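PDB 5H80: carboxylase from Deinococcus radiodurans, which probably catalyses, through its biotin carboxylase domain, the ATP-dependent carboxylation of biotin borne on a carrier domain of the same polypeptide. Local coordinates for residues T258-R262 against H263-L267; L275-A278 against V279-L283; A345-T348 against L349-G353; A441-A444 against L445-Q449. All coordinates share one frame; numbering follows the deposited sequence.

Contact 1: residues T258-R262 against H263-L267; sequences TVQRR and HQKLL
R261 and Q264 hold each other through their backbones: R261 N gives to Q264 O at 2.9 Å, and Q264 N returns the bond to R261 O. V259 O takes L266 N at 3.1 Å, and beyond it a water receives from V259 N and donates to L267 O. At the non-hydrogen-bonded pair of Q260 and K265, Q260 CA comes to 3.1 Å from Q264 O, a CA-H...O contact. These pairs make a beta hairpin with a two-residue loop, R262-H263, in a type I' turn, both residues at positive phi; it lies at the margin of an antiparallel sheet, where the backbone of L266 continues the pairing to R372. Q260 and K265 share one face. The extended side chain of Q260 carries OE1 to H263 CA at 3.6 Å while NE2 is held by C257 O, and K265 NZ forms salt bridges with E239, E303 and E324. On the face of R261, its CB meets L266 CD1 at 4.0 Å; with CG anti to the backbone N (chi1 -173°) and a bend at chi3, the chain leads its end away from the hairpin to F459, where it makes a cation-pi contact. V259 and L267 run side by side, V259 CG1 to L267 CD1 4.2 Å, with L463 of helix 457-465 packing on both.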
loop_
_atom_site.group_PDB
_atom_site.type_symbol
_atom_site.label_atom_id
_atom_site.label_comp_id
_atom_site.label_asym_id
_atom_site.label_seq_id
_atom_site.Cartn_x
_atom_site.Cartn_y
_atom_site.Cartn_z
ATOM N N THR A 258 22.831 -1.017 2.084
ATOM C CA THR A 258 24.193 -1.340 1.619
ATOM C C THR A 258 24.507 -0.993 0.170
ATOM O O THR A 258 25.622 -0.641 -0.193
ATOM C CB THR A 258 24.474 -2.808 1.957
ATOM O OG1 THR A 258 24.413 -3.059 3.385
ATOM C CG2 THR A 258 25.840 -3.341 1.254
ATOM N N VAL A 259 23.540 -1.163 -0.722
ATOM C CA VAL A 259 23.707 -0.903 -2.155
ATOM C C VAL A 259 23.681 0.657 -2.387
ATOM O O VAL A 259 22.658 1.343 -2.239
ATOM C CB VAL A 259 22.601 -1.613 -2.947
ATOM C CG1 VAL A 259 22.715 -1.228 -4.407
ATOM C CG2 VAL A 259 22.622 -3.140 -2.677
ATOM N N GLN A 260 24.908 1.187 -2.570
ATOM C CA GLN A 260 25.168 2.650 -2.703
ATOM C C GLN A 260 26.032 2.893 -3.901
ATOM O O GLN A 260 26.785 2.054 -4.218
ATOM C CB GLN A 260 25.971 3.121 -1.517
ATOM C CG GLN A 260 25.320 2.803 -0.240
ATOM C CD GLN A 260 26.014 3.266 1.005
ATOM O OE1 GLN A 260 26.980 4.012 0.955
ATOM N NE2 GLN A 260 25.429 2.906 2.156
ATOM N N ARG A 261 25.874 4.035 -4.537
ATOM C CA ARG A 261 26.660 4.429 -5.754
ATOM C C ARG A 261 27.392 5.650 -5.267
ATOM O O ARG A 261 26.739 6.621 -4.862
ATOM C CB ARG A 261 25.805 4.773 -6.921
ATOM C CG ARG A 261 26.572 5.009 -8.235
ATOM C CD ARG A 261 25.552 5.528 -9.221
ATOM N NE ARG A 261 25.803 5.172 -10.624
ATOM C CZ ARG A 261 24.852 4.906 -11.547
ATOM N NH1 ARG A 261 23.548 4.875 -11.229
ATOM N NH2 ARG A 261 25.201 4.646 -12.818
ATOM N N ARG A 262 28.716 5.578 -5.150
ATOM C CA ARG A 262 29.474 6.693 -4.507
ATOM C C ARG A 262 28.769 7.277 -3.285
ATOM O O ARG A 262 28.546 8.477 -3.205
ATOM C CB ARG A 262 29.753 7.828 -5.528
ATOM C CG ARG A 262 30.606 7.403 -6.719
ATOM C CD ARG A 262 30.965 8.574 -7.619
ATOM N NE ARG A 262 32.137 8.302 -8.462
ATOM C CZ ARG A 262 32.588 9.112 -9.424
ATOM N NH1 ARG A 262 31.968 10.262 -9.701
ATOM N NH2 ARG A 262 33.664 8.772 -10.126
ATOM N N HIS A 263 28.387 6.414 -2.354
ATOM C CA HIS A 263 27.793 6.833 -1.073
ATOM C C HIS A 263 26.333 7.358 -1.135
ATOM O O HIS A 263 25.775 7.693 -0.094
ATOM C CB HIS A 263 28.720 7.842 -0.329
ATOM C CG HIS A 263 30.093 7.302 -0.043
ATOM N ND1 HIS A 263 31.163 7.494 -0.894
ATOM C CD2 HIS A 263 30.562 6.556 0.989
ATOM C CE1 HIS A 263 32.224 6.876 -0.410
ATOM N NE2 HIS A 263 31.892 6.314 0.738
ATOM N N GLN A 264 25.707 7.353 -2.305
ATOM C CA GLN A 264 24.240 7.575 -2.459
ATOM C C GLN A 264 23.451 6.230 -2.413
ATOM O O GLN A 264 23.670 5.349 -3.210
ATOM C CB GLN A 264 23.923 8.245 -3.794
ATOM C CG GLN A 264 24.760 9.465 -4.183
ATOM C CD GLN A 264 25.210 10.294 -2.998
ATOM O OE1 GLN A 264 26.281 10.051 -2.422
ATOM N NE2 GLN A 264 24.406 11.284 -2.629
ATOM N N LYS A 265 22.532 6.101 -1.500
ATOM C CA LYS A 265 21.739 4.910 -1.323
ATOM C C LYS A 265 20.755 4.718 -2.497
ATOM O O LYS A 265 20.270 5.736 -3.036
ATOM C CB LYS A 265 20.989 5.023 0.030
ATOM C CG LYS A 265 21.840 5.060 1.309
ATOM C CD LYS A 265 21.031 5.549 2.537
ATOM C CE LYS A 265 21.852 5.638 3.802
ATOM N NZ LYS A 265 21.176 6.247 4.986
ATOM N N LEU A 266 20.624 3.514 -3.047
ATOM C CA LEU A 266 19.743 3.216 -4.142
ATOM C C LEU A 266 18.665 2.230 -3.748
ATOM O O LEU A 266 17.539 2.386 -4.204
ATOM C CB LEU A 266 20.464 2.642 -5.394
ATOM C CG LEU A 266 21.400 3.622 -6.063
ATOM C CD1 LEU A 266 22.247 2.921 -7.104
ATOM C CD2 LEU A 266 20.525 4.718 -6.698
ATOM N N LEU A 267 19.010 1.179 -3.006
ATOM C CA LEU A 267 18.039 0.120 -2.604
ATOM C C LEU A 267 18.076 -0.027 -1.082
ATOM O O LEU A 267 19.144 -0.023 -0.472
ATOM C CB LEU A 267 18.269 -1.262 -3.192
ATOM C CG LEU A 267 18.199 -1.357 -4.685
ATOM C CD1 LEU A 267 18.829 -2.591 -5.188
ATOM C CD2 LEU A 267 16.750 -1.166 -5.233
HETATM O O HOH W 1 20.910 -2.241 -0.130
HETATM O O HOH W 2 20.906 1.904 -0.206
#

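Contact 2: residues L275-A278 against V279-L283; sequences LPQA and VRTAL
L275 and R280 both set CG anti to the backbone N (chi1 -169° and 178°), and a bend at chi3 of R280 (-59°) folds its guanidinium back beside L275. CD2 of L275 consequently lies over one face of that group and reaches R280 CB at 3.9 Å. In the guanidinium plane two waters sit at the edge: one accepts from R280 NH1 at 2.9 Å and donates to L275 O, the other accepts from both R280 NH2 and L275 N. R280 NE forms a salt bridge with E254. A leucine in place of R280 would probably leave E254 without this positive mate and both waters without the donor that ties them to the L275 backbone. This is the start of helix 277-293, with P276 as N-cap. P276 O takes two donors, R280 N at 3.0 Å and V279 N at 2.8 Å. V279 closes the first turn on its apolar side: CG1 meets L275 CD1 at 3.6 Å, the two side chains crossing at about a right angle, while V279 CG2 lies 4.0 Å from P276 CD. Further along, L283 packs on I238, F304 and F312, laying the helix against the antiparallel sheet of the ATP-binding domain.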
loop_
_atom_site.group_PDB
_atom_site.type_symbol
_atom_site.label_atom_id
_atom_site.label_comp_id
_atom_site.label_asym_id
_atom_site.label_seq_id
_atom_site.Cartn_x
_atom_site.Cartn_y
_atom_site.Cartn_z
ATOM N N LEU A 275 20.191 -11.393 8.503
ATOM C CA LEU A 275 20.788 -10.850 9.694
ATOM C C LEU A 275 20.506 -11.676 10.923
ATOM O O LEU A 275 19.336 -11.789 11.392
ATOM C CB LEU A 275 20.241 -9.459 9.932
ATOM C CG LEU A 275 20.967 -8.589 11.047
ATOM C CD1 LEU A 275 22.458 -8.312 10.815
ATOM C CD2 LEU A 275 20.241 -7.301 11.382
ATOM N N PRO A 276 21.553 -12.202 11.563
ATOM C CA PRO A 276 21.256 -12.997 12.752
ATOM C C PRO A 276 20.679 -12.139 13.904
ATOM O O PRO A 276 21.133 -10.948 14.134
ATOM C CB PRO A 276 22.631 -13.465 13.220
ATOM C CG PRO A 276 23.419 -13.474 11.986
ATOM C CD PRO A 276 23.002 -12.159 11.319
ATOM N N GLN A 277 19.700 -12.681 14.604
ATOM C CA GLN A 277 19.068 -11.964 15.692
ATOM C C GLN A 277 20.002 -11.371 16.741
ATOM O O GLN A 277 19.727 -10.330 17.248
ATOM C CB GLN A 277 18.001 -12.768 16.426
ATOM C CG GLN A 277 17.198 -12.061 17.391
ATOM C CD GLN A 277 16.468 -10.796 16.855
ATOM O OE1 GLN A 277 16.608 -9.754 17.431
ATOM N NE2 GLN A 277 15.622 -10.946 15.831
ATOM N N ALA A 278 21.024 -12.126 17.117
ATOM C CA ALA A 278 22.018 -11.656 18.092
ATOM C C ALA A 278 22.608 -10.316 17.561
ATOM O O ALA A 278 22.774 -9.367 18.415
ATOM C CB ALA A 278 23.115 -12.718 18.207
ATOM N N VAL A 279 22.794 -10.125 16.247
ATOM C CA VAL A 279 23.419 -8.891 15.714
ATOM C C VAL A 279 22.350 -7.815 15.757
ATOM O O VAL A 279 22.639 -6.667 16.072
ATOM C CB VAL A 279 23.934 -9.020 14.251
ATOM C CG1 VAL A 279 24.580 -7.718 13.723
ATOM C CG2 VAL A 279 24.986 -10.176 14.161
ATOM N N ARG A 280 21.151 -8.166 15.253
ATOM C CA ARG A 280 19.999 -7.283 15.427
ATOM C C ARG A 280 19.849 -6.736 16.826
ATOM O O ARG A 280 19.698 -5.521 16.920
ATOM C CB ARG A 280 18.729 -7.945 14.899
ATOM C CG ARG A 280 17.482 -7.095 15.095
ATOM C CD ARG A 280 16.159 -7.544 14.468
ATOM N NE ARG A 280 16.201 -7.699 13.036
ATOM C CZ ARG A 280 16.362 -8.837 12.370
ATOM N NH1 ARG A 280 16.385 -10.048 13.008
ATOM N NH2 ARG A 280 16.470 -8.814 11.093
ATOM N N THR A 281 19.847 -7.577 17.879
ATOM C CA THR A 281 19.519 -7.130 19.177
ATOM C C THR A 281 20.692 -6.253 19.632
ATOM O O THR A 281 20.429 -5.306 20.346
ATOM C CB THR A 281 19.152 -8.161 20.273
ATOM O OG1 THR A 281 20.112 -8.232 21.319
ATOM C CG2 THR A 281 18.596 -9.249 19.839
ATOM N N ALA A 282 21.885 -6.599 19.206
ATOM C CA ALA A 282 23.008 -5.672 19.580
ATOM C C ALA A 282 22.982 -4.273 18.977
ATOM O O ALA A 282 23.184 -3.215 19.713
ATOM C CB ALA A 282 24.334 -6.314 19.338
ATOM N N LEU A 283 22.679 -4.232 17.692
ATOM C CA LEU A 283 22.493 -2.962 17.001
ATOM C C LEU A 283 21.421 -2.115 17.603
ATOM O O LEU A 283 21.599 -0.965 17.922
ATOM C CB LEU A 283 22.167 -3.201 15.555
ATOM C CG LEU A 283 23.084 -3.294 14.376
ATOM C CD1 LEU A 283 24.519 -2.712 14.432
ATOM C CD2 LEU A 283 22.895 -4.496 13.557
HETATM O O HOH W 3 17.062 -10.797 8.762
HETATM O O HOH W 4 16.759 -12.544 11.550
HETATM O O HOH W 5 23.065 -9.678 21.034
#

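Contact 3: residues A345-T348 against L349-G353; sequences AGET and LTAVG
T348 and V352 join the two segments through the backbone: V352 N reaches T348 O at 3.0 Å, which closes one short turn over residues 349-352. The chain arrives at that turn from G346, whose positive phi ends helix 336-344 in a Schellman motif; a side chain on G346 would collide with A345 O, which explains the glycine. G353, also at positive phi, ends the short turn with a second Schellman motif. Among the side chains T348 does most of the work. Its OG1 stands between the backbone N and the carbonyl carbon (chi1 69°), the crowded position, from which it accepts A351 N at 3.2 Å in a nearly straight bond (165°). The methyl of A351 then lies 3.6 Å from the same OG1. A valine at T348 would probably leave A351 N without its capping acceptor and weaken a helix that has few bonds of its own. L349 N, the first amide of the turn, is taken by D245. E347 lies alongside: its CB touches V352 CG1 at 3.7 Å, its extended chain carries OE2 past A351 CB at 3.9 Å, and OE1 forms a salt bridge with R342 of the preceding helix. L349, whose CB points away from 345-348, packs on L343 and A243. The whole is a helix-to-helix connection at the protein surface, with a glycine Schellman stop and, two residues on, a threonine N-cap.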
loop_
_atom_site.group_PDB
_atom_site.type_symbol
_atom_site.label_atom_id
_atom_site.label_comp_id
_atom_site.label_asym_id
_atom_site.label_seq_id
_atom_site.Cartn_x
_atom_site.Cartn_y
_atom_site.Cartn_z
ATOM N N ALA A 345 4.439 17.579 19.183
ATOM C CA ALA A 345 3.383 18.341 19.800
ATOM C C ALA A 345 3.128 17.916 21.261
ATOM O O ALA A 345 2.291 18.513 21.902
ATOM C CB ALA A 345 2.109 18.084 18.986
ATOM N N GLY A 346 3.901 16.964 21.813
ATOM C CA GLY A 346 3.933 16.673 23.243
ATOM C C GLY A 346 3.196 15.429 23.650
ATOM O O GLY A 346 3.150 15.139 24.851
ATOM N N GLU A 347 2.787 14.549 22.710
ATOM C CA GLU A 347 2.284 13.328 23.164
ATOM C C GLU A 347 3.349 12.251 23.479
ATOM O O GLU A 347 4.433 12.225 22.892
ATOM C CB GLU A 347 1.216 12.760 22.227
ATOM C CG GLU A 347 -0.181 13.363 22.483
ATOM C CD GLU A 347 -1.266 12.981 21.424
ATOM O OE1 GLU A 347 -1.087 13.112 20.215
ATOM O OE2 GLU A 347 -2.344 12.479 21.904
ATOM N N THR A 348 2.957 11.276 24.278
ATOM C CA THR A 348 3.794 10.071 24.615
ATOM C C THR A 348 3.902 9.023 23.468
ATOM O O THR A 348 3.052 8.953 22.568
ATOM C CB THR A 348 3.423 9.367 25.901
ATOM O OG1 THR A 348 2.127 8.715 25.748
ATOM C CG2 THR A 348 3.383 10.305 27.091
ATOM N N LEU A 349 4.877 8.170 23.509
ATOM C CA LEU A 349 4.975 7.051 22.519
ATOM C C LEU A 349 3.708 6.237 22.557
ATOM O O LEU A 349 3.202 5.877 21.533
ATOM C CB LEU A 349 6.057 6.059 22.879
ATOM C CG LEU A 349 7.442 6.683 22.717
ATOM C CD1 LEU A 349 8.489 5.761 23.298
ATOM C CD2 LEU A 349 7.703 6.957 21.210
ATOM N N THR A 350 3.225 5.944 23.743
ATOM C CA THR A 350 1.998 5.157 23.830
ATOM C C THR A 350 0.798 5.894 23.150
ATOM O O THR A 350 0.039 5.253 22.424
ATOM C CB THR A 350 1.689 4.829 25.300
ATOM O OG1 THR A 350 2.623 3.879 25.752
ATOM C CG2 THR A 350 0.294 4.220 25.462
ATOM N N ALA A 351 0.587 7.165 23.379
ATOM C CA ALA A 351 -0.510 7.999 22.788
ATOM C C ALA A 351 -0.411 8.075 21.240
ATOM O O ALA A 351 -1.456 8.289 20.590
ATOM C CB ALA A 351 -0.481 9.394 23.370
ATOM N N VAL A 352 0.839 8.118 20.723
ATOM C CA VAL A 352 1.068 8.197 19.293
ATOM C C VAL A 352 0.943 6.807 18.597
ATOM O O VAL A 352 0.905 6.723 17.372
ATOM C CB VAL A 352 2.351 9.063 18.953
ATOM C CG1 VAL A 352 2.349 10.397 19.679
ATOM C CG2 VAL A 352 3.585 8.246 19.109
ATOM N N GLY A 353 0.774 5.774 19.384
ATOM C CA GLY A 353 0.641 4.346 18.910
ATOM C C GLY A 353 1.873 3.586 18.613
ATOM O O GLY A 353 1.811 2.556 17.913
#

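Contact 4: residues A441-A444 against L445-Q449; sequences AATA and LSEFQ
S446 OG donates to T443 O at 2.5 Å, a short bond lying in the carbonyl plane on a lone pair. The hydroxyl gets there by standing between its own backbone N and carbonyl carbon (chi1 76°). The same oxygen also draws weak bonds from S446 N and E447 N, while E447 N makes a firmer one to A444 O at 3.0 Å, as helix 434-446 tightens from four-residue to three-residue spacing at its end. Just before this the pattern is still regular: L445 N meets A441 O at 2.9 Å, nearly straight (173°). T443 and E447 lie side by side, with T443 CG2 4.1 Å from E447 OE2, and T443 OG1 is held by R439 O. Further out, L445 packs on V425, L457 and L460 on the buried side of the helix. Beyond its end F448 meets F394 edge-to-face, and Q449 pairs with T395 through the backbone. E447 faces the second subunit: OE1 forms a salt bridge with R49 of that subunit, and OE2 a long, weak ion pair with its R74. The helix end thus satisfies T443 O within the turn, while E447 turns its carboxylate to the dimer partner, mainly through OE1, and the arginines there probably favour its ionised state.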
loop_
_atom_site.group_PDB
_atom_site.type_symbol
_atom_site.label_atom_id
_atom_site.label_comp_id
_atom_site.label_asym_id
_atom_site.label_seq_id
_atom_site.Cartn_x
_atom_site.Cartn_y
_atom_site.Cartn_z
ATOM N N ALA A 441 9.745 -6.470 -6.961
ATOM C CA ALA A 441 10.221 -5.115 -7.176
ATOM C C ALA A 441 10.632 -4.813 -8.626
ATOM O O ALA A 441 10.219 -3.753 -9.159
ATOM C CB ALA A 441 11.343 -4.818 -6.272
ATOM N N ALA A 442 11.309 -5.802 -9.285
ATOM C CA ALA A 442 11.652 -5.660 -10.692
ATOM C C ALA A 442 10.401 -5.527 -11.558
ATOM O O ALA A 442 10.293 -4.646 -12.418
ATOM C CB ALA A 442 12.549 -6.790 -11.147
ATOM N N THR A 443 9.382 -6.345 -11.285
ATOM C CA THR A 443 8.108 -6.193 -12.001
ATOM C C THR A 443 7.454 -4.814 -11.860
ATOM O O THR A 443 7.069 -4.151 -12.866
ATOM C CB THR A 443 7.195 -7.343 -11.672
ATOM O OG1 THR A 443 7.884 -8.566 -11.996
ATOM C CG2 THR A 443 5.902 -7.184 -12.362
ATOM N N ALA A 444 7.401 -4.313 -10.624
ATOM C CA ALA A 444 6.855 -3.025 -10.389
ATOM C C ALA A 444 7.633 -1.922 -11.094
ATOM O O ALA A 444 7.042 -1.092 -11.793
ATOM C CB ALA A 444 6.792 -2.773 -8.875
ATOM N N LEU A 445 8.956 -1.938 -11.055
ATOM C CA LEU A 445 9.686 -1.048 -11.816
ATOM C C LEU A 445 9.483 -1.104 -13.321
ATOM O O LEU A 445 9.453 -0.059 -13.988
ATOM C CB LEU A 445 11.144 -1.143 -11.463
ATOM C CG LEU A 445 11.458 -0.639 -10.088
ATOM C CD1 LEU A 445 12.988 -0.719 -10.048
ATOM C CD2 LEU A 445 10.879 0.764 -9.848
ATOM N N SER A 446 9.202 -2.293 -13.840
ATOM C CA SER A 446 9.032 -2.486 -15.283
ATOM C C SER A 446 7.743 -1.898 -15.692
ATOM O O SER A 446 7.583 -1.572 -16.932
ATOM C CB SER A 446 9.040 -3.987 -15.613
ATOM O OG SER A 446 7.779 -4.625 -15.243
ATOM N N GLU A 447 6.826 -1.595 -14.756
ATOM C CA GLU A 447 5.571 -0.922 -15.066
ATOM C C GLU A 447 5.643 0.587 -14.917
ATOM O O GLU A 447 4.655 1.277 -15.085
ATOM C CB GLU A 447 4.434 -1.482 -14.164
ATOM C CG GLU A 447 3.969 -2.841 -14.604
ATOM C CD GLU A 447 3.008 -3.638 -13.716
ATOM O OE1 GLU A 447 2.412 -3.080 -12.754
ATOM O OE2 GLU A 447 2.925 -4.909 -13.973
ATOM N N PHE A 448 6.808 1.103 -14.555
ATOM C CA PHE A 448 6.993 2.539 -14.456
ATOM C C PHE A 448 7.300 3.210 -15.801
ATOM O O PHE A 448 8.423 3.158 -16.273
ATOM C CB PHE A 448 8.101 2.840 -13.455
ATOM C CG PHE A 448 7.946 4.142 -12.683
ATOM C CD1 PHE A 448 8.516 4.190 -11.421
ATOM C CD2 PHE A 448 7.311 5.314 -13.176
ATOM C CE1 PHE A 448 8.456 5.332 -10.621
ATOM C CE2 PHE A 448 7.252 6.511 -12.390
ATOM C CZ PHE A 448 7.813 6.505 -11.083
ATOM N N GLN A 449 6.293 3.891 -16.305
ATOM C CA GLN A 449 6.342 4.535 -17.673
ATOM C C GLN A 449 6.755 5.952 -17.412
ATOM O O GLN A 449 6.038 6.656 -16.714
ATOM C CB GLN A 449 4.955 4.593 -18.299
ATOM C CG GLN A 449 4.232 3.304 -18.522
ATOM C CD GLN A 449 2.987 3.512 -19.351
ATOM O OE1 GLN A 449 3.066 3.758 -20.557
ATOM N NE2 GLN A 449 1.829 3.422 -18.715
#

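The four contacts follow one another along the chain. Contacts 1 to 3 belong to the ATP-binding domain family, contact 4 to the C-terminal domain of biotin carboxylase. Contacts 1 and 2 are successive, strand 264-270 leading to helix 277-293, with centres 22 Å apart. Yet the hairpin of contact 1 shares a sheet with strands 367-374 and 421-429, against which helix 434-446 packs, so contact 4 is its nearest neighbour, 20 Å between centres. Contacts 1, 2 and 3 all touch strand 236-245, yet contacts 2 and 3 stand 27 Å apart. Contacts 3 and 4 are most distant, at 37 Å. Contact 1 thus joins the two domains through one sheet, while contact 4 alone reaches the second subunit.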